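Putative transcription regulator (Lactobacillus plantarum, PDB 3K69) is of unknown function but is probably a DNA-binding transcriptional regulator of the helix-turn-helix clan, related to iron-dependent regulators. Local coordinates at residues A[74-84]-A[131-141]. Sequence-based numbering, arbitrary orientation.
With DMS (dimethyl sulfoxide), chain C.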
ATOM      1  N   LEU A  74     -19.702 -17.394  -2.386  1.00 18.33           N
ATOM      2  CA  LEU A  74     -18.341 -16.863  -2.212  1.00 18.80           C
ATOM      3  C   LEU A  74     -17.475 -17.064  -3.460  1.00 21.04           C
ATOM      4  O   LEU A  74     -16.637 -16.230  -3.772  1.00 18.47           O
ATOM      5  CB  LEU A  74     -17.633 -17.535  -1.034  1.00 19.69           C
ATOM      6  CG  LEU A  74     -18.192 -17.453   0.401  1.00 30.81           C
ATOM      7  CD1 LEU A  74     -17.059 -17.625   1.453  1.00 25.65           C
ATOM      8  CD2 LEU A  74     -18.968 -16.199   0.685  1.00 16.13           C
ATOM      9  N   ALA A  75     -17.694 -18.161  -4.189  1.00 18.45           N
ATOM     10  CA  ALA A  75     -16.922 -18.428  -5.405  1.00 18.19           C
ATOM     11  C   ALA A  75     -17.171 -17.354  -6.472  1.00 17.95           C
ATOM     12  O   ALA A  75     -16.328 -17.119  -7.301  1.00 17.47           O
ATOM     13  CB  ALA A  75     -17.174 -19.858  -5.949  1.00 15.95           C
ATOM     14  N   ASP A  76     -18.293 -16.649  -6.390  1.00 19.10           N
ATOM     15  CA  ASP A  76     -18.617 -15.603  -7.381  1.00 18.69           C
ATOM     16  C   ASP A  76     -18.214 -14.185  -6.987  1.00 18.72           C
ATOM     17  O   ASP A  76     -18.525 -13.231  -7.698  1.00 18.70           O
ATOM     18  CB  ASP A  76     -20.117 -15.665  -7.717  1.00 19.08           C
ATOM     19  CG  ASP A  76     -20.516 -17.034  -8.292  1.00 18.57           C
ATOM     20  OD1 ASP A  76     -19.809 -17.500  -9.197  1.00 22.31           O
ATOM     21  OD2 ASP A  76     -21.519 -17.629  -7.865  1.00 24.11           O
HETATM   22  N   MSE A  77     -17.507 -14.064  -5.870  1.00 15.95           N
HETATM   23  CA  MSE A  77     -16.997 -12.798  -5.351  1.00 17.83           C
HETATM   24  C   MSE A  77     -15.494 -12.729  -5.510  1.00 18.50           C
HETATM   25  O   MSE A  77     -14.747 -13.296  -4.707  1.00 15.95           O
HETATM   26  CB  MSE A  77     -17.329 -12.668  -3.889  1.00 16.68           C
HETATM   27  CG  MSE A  77     -18.791 -12.808  -3.642  1.00 22.78           C
HETATM   28 SE   MSE A  77     -19.215 -12.752  -1.736  0.75 25.02          SE
HETATM   29  CE  MSE A  77     -21.143 -13.087  -1.922  1.00 22.37           C
ATOM     30  N   ASN A  78     -15.065 -12.072  -6.581  1.00 19.18           N
ATOM     31  CA  ASN A  78     -13.661 -11.794  -6.778  1.00 18.36           C
ATOM     32  C   ASN A  78     -13.100 -10.929  -5.651  1.00 15.83           C
ATOM     33  O   ASN A  78     -13.634  -9.851  -5.329  1.00 15.36           O
ATOM     34  CB  ASN A  78     -13.417 -11.090  -8.125  1.00 17.79           C
ATOM     35  CG  ASN A  78     -11.956 -11.010  -8.462  1.00 19.08           C
ATOM     36  OD1 ASN A  78     -11.277 -10.065  -8.048  1.00 17.43           O
ATOM     37  ND2 ASN A  78     -11.429 -12.040  -9.148  1.00 14.70           N
ATOM     38  N   LEU A  79     -11.998 -11.389  -5.071  1.00 15.38           N
ATOM     39  CA  LEU A  79     -11.370 -10.725  -3.948  1.00 15.23           C
ATOM     40  C   LEU A  79     -10.832  -9.345  -4.321  1.00 13.69           C
ATOM     41  O   LEU A  79     -10.868  -8.445  -3.547  1.00 14.87           O
ATOM     42  CB  LEU A  79     -10.264 -11.623  -3.373  1.00 19.52           C
ATOM     43  CG  LEU A  79      -9.927 -11.524  -1.886  1.00 25.82           C
ATOM     44  CD1 LEU A  79     -11.119 -11.844  -0.975  1.00 21.29           C
ATOM     45  CD2 LEU A  79      -8.781 -12.499  -1.678  1.00 16.31           C
ATOM     46  N   GLY A  80     -10.349  -9.196  -5.539  1.00 15.70           N
ATOM     47  CA  GLY A  80      -9.908  -7.949  -6.048  1.00 15.03           C
ATOM     48  C   GLY A  80     -10.987  -6.951  -6.306  1.00 16.68           C
ATOM     49  O   GLY A  80     -10.801  -5.786  -6.022  1.00 16.32           O
ATOM     50  N   ASP A  81     -12.104  -7.401  -6.862  1.00 16.93           N
ATOM     51  CA  ASP A  81     -13.313  -6.597  -6.921  1.00 17.66           C
ATOM     52  C   ASP A  81     -13.690  -6.107  -5.524  1.00 14.91           C
ATOM     53  O   ASP A  81     -13.932  -4.942  -5.335  1.00 16.32           O
ATOM     54  CB  ASP A  81     -14.482  -7.391  -7.519  1.00 15.61           C
ATOM     55  CG  ASP A  81     -14.333  -7.634  -9.007  1.00 19.50           C
ATOM     56  OD1 ASP A  81     -13.495  -6.947  -9.627  1.00 22.90           O
ATOM     57  OD2 ASP A  81     -15.060  -8.504  -9.548  1.00 29.17           O
ATOM     58  N   LEU A  82     -13.704  -6.986  -4.547  1.00 18.61           N
ATOM     59  CA  LEU A  82     -14.029  -6.574  -3.171  1.00 18.17           C
ATOM     60  C   LEU A  82     -13.037  -5.542  -2.605  1.00 17.50           C
ATOM     61  O   LEU A  82     -13.448  -4.514  -2.027  1.00 17.01           O
ATOM     62  CB  LEU A  82     -14.106  -7.813  -2.265  1.00 16.92           C
ATOM     63  CG  LEU A  82     -14.566  -7.538  -0.832  1.00 22.10           C
ATOM     64  CD1 LEU A  82     -15.955  -6.872  -0.849  1.00 14.65           C
ATOM     65  CD2 LEU A  82     -14.520  -8.880   0.027  1.00 19.98           C
ATOM     66  N   TYR A  83     -11.737  -5.805  -2.802  1.00 17.56           N
ATOM     67  CA  TYR A  83     -10.653  -4.910  -2.347  1.00 18.67           C
ATOM     68  C   TYR A  83     -10.832  -3.511  -2.979  1.00 19.59           C
ATOM     69  O   TYR A  83     -10.751  -2.500  -2.292  1.00 17.81           O
ATOM     70  CB  TYR A  83      -9.242  -5.489  -2.677  1.00 21.64           C
ATOM     71  CG  TYR A  83      -8.136  -4.694  -2.023  1.00 18.12           C
ATOM     72  CD1 TYR A  83      -7.634  -3.526  -2.621  1.00 18.49           C
ATOM     73  CD2 TYR A  83      -7.648  -5.057  -0.772  1.00 18.27           C
ATOM     74  CE1 TYR A  83      -6.675  -2.753  -1.985  1.00 27.05           C
ATOM     75  CE2 TYR A  83      -6.658  -4.276  -0.113  1.00 26.47           C
ATOM     76  CZ  TYR A  83      -6.191  -3.120  -0.727  1.00 27.66           C
ATOM     77  OH  TYR A  83      -5.220  -2.336  -0.115  1.00 28.76           O
ATOM     78  N   ASP A  84     -11.069  -3.488  -4.290  1.00 18.64           N
ATOM     79  CA  ASP A  84     -11.185  -2.256  -5.027  1.00 17.90           C
ATOM     80  C   ASP A  84     -12.406  -1.465  -4.573  1.00 20.62           C
ATOM     81  O   ASP A  84     -12.351  -0.226  -4.483  1.00 18.81           O
ATOM     82  CB  ASP A  84     -11.206  -2.493  -6.544  1.00 19.79           C
ATOM     83  CG  ASP A  84      -9.910  -3.108  -7.094  1.00 28.84           C
ATOM     84  OD1 ASP A  84      -8.823  -3.102  -6.434  1.00 23.68           O
ATOM     85  OD2 ASP A  84     -10.006  -3.643  -8.220  1.00 22.84           O
ATOM     86  N   TYR A 131      -0.075  -4.322  -7.285  1.00 18.30           N
ATOM     87  CA  TYR A 131      -0.604  -4.726  -5.979  1.00 19.35           C
ATOM     88  C   TYR A 131      -2.014  -5.253  -6.090  1.00 18.99           C
ATOM     89  O   TYR A 131      -2.339  -6.346  -5.575  1.00 18.13           O
ATOM     90  CB  TYR A 131      -0.538  -3.551  -4.990  1.00 19.71           C
ATOM     91  CG  TYR A 131      -1.082  -3.827  -3.610  1.00 18.70           C
ATOM     92  CD1 TYR A 131      -0.421  -4.661  -2.761  1.00 19.12           C
ATOM     93  CD2 TYR A 131      -2.248  -3.212  -3.150  1.00 16.11           C
ATOM     94  CE1 TYR A 131      -0.900  -4.918  -1.478  1.00 19.03           C
ATOM     95  CE2 TYR A 131      -2.741  -3.471  -1.899  1.00 20.64           C
ATOM     96  CZ  TYR A 131      -2.068  -4.340  -1.061  1.00 22.43           C
ATOM     97  OH  TYR A 131      -2.515  -4.646   0.202  1.00 24.22           O
ATOM     98  N   ARG A 132      -2.871  -4.481  -6.757  1.00 20.59           N
ATOM     99  CA  ARG A 132      -4.284  -4.810  -6.845  1.00 17.92           C
ATOM    100  C   ARG A 132      -4.515  -6.046  -7.705  1.00 19.83           C
ATOM    101  O   ARG A 132      -5.383  -6.853  -7.370  1.00 19.79           O
ATOM    102  CB  ARG A 132      -5.090  -3.603  -7.309  1.00 21.26           C
ATOM    103  CG  ARG A 132      -5.207  -2.523  -6.258  1.00 18.67           C
ATOM    104  CD  ARG A 132      -5.844  -1.239  -6.781  1.00 19.92           C
ATOM    105  NE  ARG A 132      -5.845  -0.259  -5.693  1.00 23.81           N
ATOM    106  CZ  ARG A 132      -6.842  -0.079  -4.831  1.00 25.55           C
ATOM    107  NH1 ARG A 132      -7.974  -0.774  -4.926  1.00 23.34           N
ATOM    108  NH2 ARG A 132      -6.703   0.824  -3.871  1.00 24.80           N
ATOM    109  N   ALA A 133      -3.682  -6.239  -8.735  1.00 16.96           N
ATOM    110  CA  ALA A 133      -3.677  -7.472  -9.577  1.00 18.77           C
ATOM    111  C   ALA A 133      -3.558  -8.736  -8.726  1.00 19.23           C
ATOM    112  O   ALA A 133      -4.130  -9.773  -9.058  1.00 21.08           O
ATOM    113  CB  ALA A 133      -2.516  -7.438 -10.670  1.00 16.05           C
ATOM    114  N   TYR A 134      -2.809  -8.659  -7.634  1.00 18.66           N
ATOM    115  CA  TYR A 134      -2.648  -9.823  -6.757  1.00 19.08           C
ATOM    116  C   TYR A 134      -4.017 -10.370  -6.277  1.00 19.07           C
ATOM    117  O   TYR A 134      -4.302 -11.572  -6.411  1.00 20.64           O
ATOM    118  CB  TYR A 134      -1.735  -9.521  -5.555  1.00 19.53           C
ATOM    119  CG  TYR A 134      -1.750 -10.636  -4.544  1.00 15.39           C
ATOM    120  CD1 TYR A 134      -1.052 -11.827  -4.792  1.00 18.07           C
ATOM    121  CD2 TYR A 134      -2.543 -10.561  -3.416  1.00 19.54           C
ATOM    122  CE1 TYR A 134      -1.110 -12.864  -3.921  1.00 18.48           C
ATOM    123  CE2 TYR A 134      -2.575 -11.596  -2.518  1.00 19.96           C
ATOM    124  CZ  TYR A 134      -1.858 -12.750  -2.784  1.00 21.07           C
ATOM    125  OH  TYR A 134      -1.911 -13.803  -1.912  1.00 19.89           O
ATOM    126  N   TYR A 135      -4.857  -9.487  -5.747  1.00 18.59           N
ATOM    127  CA  TYR A 135      -6.150  -9.893  -5.203  1.00 18.64           C
ATOM    128  C   TYR A 135      -7.106 -10.382  -6.281  1.00 18.22           C
ATOM    129  O   TYR A 135      -7.876 -11.299  -6.030  1.00 19.38           O
ATOM    130  CB  TYR A 135      -6.783  -8.764  -4.418  1.00 18.78           C
ATOM    131  CG  TYR A 135      -5.991  -8.282  -3.217  1.00 19.94           C
ATOM    132  CD1 TYR A 135      -6.125  -8.908  -1.988  1.00 18.29           C
ATOM    133  CD2 TYR A 135      -5.186  -7.167  -3.289  1.00 16.76           C
ATOM    134  CE1 TYR A 135      -5.472  -8.457  -0.908  1.00 23.21           C
ATOM    135  CE2 TYR A 135      -4.499  -6.717  -2.190  1.00 22.26           C
ATOM    136  CZ  TYR A 135      -4.644  -7.373  -1.001  1.00 22.02           C
ATOM    137  OH  TYR A 135      -4.013  -6.955   0.129  1.00 18.08           O
ATOM    138  N   HIS A 136      -7.004  -9.844  -7.501  1.00 16.10           N
ATOM    139  CA  HIS A 136      -7.863 -10.308  -8.586  1.00 17.29           C
ATOM    140  C   HIS A 136      -7.717 -11.766  -9.016  1.00 17.73           C
ATOM    141  O   HIS A 136      -8.609 -12.287  -9.705  1.00 17.11           O
ATOM    142  CB  HIS A 136      -7.770  -9.374  -9.814  1.00 19.54           C
ATOM    143  CG  HIS A 136      -8.529  -8.108  -9.629  1.00 15.71           C
ATOM    144  ND1 HIS A 136      -9.869  -7.998  -9.922  1.00 19.53           N
ATOM    145  CD2 HIS A 136      -8.179  -6.938  -9.050  1.00 16.21           C
ATOM    146  CE1 HIS A 136     -10.286  -6.779  -9.623  1.00 18.84           C
ATOM    147  NE2 HIS A 136      -9.285  -6.128  -9.069  1.00 21.01           N
ATOM    148  N   GLN A 137      -6.620 -12.410  -8.618  1.00 18.22           N
ATOM    149  CA  GLN A 137      -6.415 -13.829  -8.837  1.00 19.31           C
ATOM    150  C   GLN A 137      -7.351 -14.709  -8.042  1.00 18.28           C
ATOM    151  O   GLN A 137      -7.485 -15.869  -8.379  1.00 17.05           O
ATOM    152  CB  GLN A 137      -5.010 -14.287  -8.432  1.00 18.70           C
ATOM    153  CG  GLN A 137      -3.857 -13.557  -9.065  1.00 21.33           C
ATOM    154  CD  GLN A 137      -2.572 -13.997  -8.442  1.00 25.23           C
ATOM    155  OE1 GLN A 137      -2.229 -13.582  -7.333  1.00 24.62           O
ATOM    156  NE2 GLN A 137      -1.867 -14.883  -9.132  1.00 27.33           N
ATOM    157  N   PHE A 138      -7.951 -14.197  -6.968  1.00 15.49           N
ATOM    158  CA  PHE A 138      -8.665 -15.039  -6.005  1.00 16.35           C
ATOM    159  C   PHE A 138     -10.099 -14.635  -5.839  1.00 14.84           C
ATOM    160  O   PHE A 138     -10.501 -13.525  -6.219  1.00 18.00           O
ATOM    161  CB  PHE A 138      -8.023 -14.971  -4.611  1.00 15.79           C
ATOM    162  CG  PHE A 138      -6.567 -15.320  -4.611  1.00 18.50           C
ATOM    163  CD1 PHE A 138      -6.155 -16.609  -4.885  1.00 17.49           C
ATOM    164  CD2 PHE A 138      -5.619 -14.351  -4.404  1.00 15.69           C
ATOM    165  CE1 PHE A 138      -4.790 -16.928  -4.925  1.00 23.23           C
ATOM    166  CE2 PHE A 138      -4.276 -14.661  -4.468  1.00 19.78           C
ATOM    167  CZ  PHE A 138      -3.871 -15.956  -4.707  1.00 19.95           C
ATOM    168  N   THR A 139     -10.841 -15.526  -5.180  1.00 15.25           N
ATOM    169  CA  THR A 139     -12.212 -15.267  -4.771  1.00 17.63           C
ATOM    170  C   THR A 139     -12.323 -15.418  -3.278  1.00 17.90           C
ATOM    171  O   THR A 139     -11.406 -15.868  -2.617  1.00 18.88           O
ATOM    172  CB  THR A 139     -13.255 -16.225  -5.413  1.00 15.54           C
ATOM    173  OG1 THR A 139     -13.133 -17.527  -4.836  1.00 19.01           O
ATOM    174  CG2 THR A 139     -13.128 -16.291  -6.936  1.00 16.57           C
HETATM  175  N   MSE A 140     -13.496 -15.058  -2.771  1.00 21.07           N
HETATM  176  CA  MSE A 140     -13.829 -15.292  -1.379  1.00 20.71           C
HETATM  177  C   MSE A 140     -13.813 -16.778  -1.020  1.00 17.89           C
HETATM  178  O   MSE A 140     -13.604 -17.092   0.148  1.00 15.81           O
HETATM  179  CB  MSE A 140     -15.215 -14.690  -1.037  1.00 19.55           C
HETATM  180  CG  MSE A 140     -15.220 -13.182  -0.775  1.00 24.98           C
HETATM  181 SE   MSE A 140     -14.145 -12.638   0.789  0.75 22.89          SE
HETATM  182  CE  MSE A 140     -15.180 -13.615   2.222  1.00 19.19           C
ATOM    183  N   ALA A 141     -14.046 -17.683  -1.995  1.00 16.31           N
ATOM    184  CA  ALA A 141     -13.947 -19.111  -1.743  1.00 17.36           C
ATOM    185  C   ALA A 141     -12.489 -19.501  -1.473  1.00 16.84           C
ATOM    186  O   ALA A 141     -12.229 -20.347  -0.662  1.00 18.80           O
ATOM    187  CB  ALA A 141     -14.526 -19.936  -2.948  1.00 17.06           C
TER
HETATM  188  S   DMS C 163      -4.506  -3.764   3.159  1.00 34.77           S
HETATM  189  O   DMS C 163      -4.237  -2.373   2.067  1.00 38.93           O
HETATM  190  C1  DMS C 163      -3.063  -4.165   4.159  1.00 27.93           C
HETATM  191  C2  DMS C 163      -5.630  -3.231   4.494  1.00 32.54           C
HETATM  192  O   HOH W   1      -7.671  -5.449  -5.867  1.00 25.13           O
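D84 holds the side chains of R132 and H136. H136 NE2 donates to D84 OD2 at 2.7 Å; the oxygen lies in the imidazole plane, but the donor stands above the carboxylate plane. R132 NH1 makes a salt bridge to D84 OD1 (2.9 Å), on its anti side but tilted out of the carboxylate plane. R132 NE makes a salt bridge to D128 as well. The H136 ring lies face-on against G80, whose CA sits 3.6 Å from the ring centroid in a CH-pi contact. With an alanine at H136, D84 OD2 would probably lose this donor and a gap would open beside G80.

With CG anti to its backbone N (chi1 -171°), Y83 reaches toward helix 111-136 and its ring lies on Y135 in an offset stack, planes 13° apart. Y131 meets Y83 in an offset edge-to-face pair. The cluster joins helix 79-86, which follows what is probably a winged helix-turn-helix, to helix 111-136. The second subunit packs on Y131 and Y135.

N78 is the N-cap of helix 79-86. Its OD1 accepts from D81 N, while ND2 donates almost straight to H136 O (2.9 Å, 174°). L79 N bonds to F138 O. The bent selenomethionine M140 brings SE to L79 CD1 at 3.6 Å.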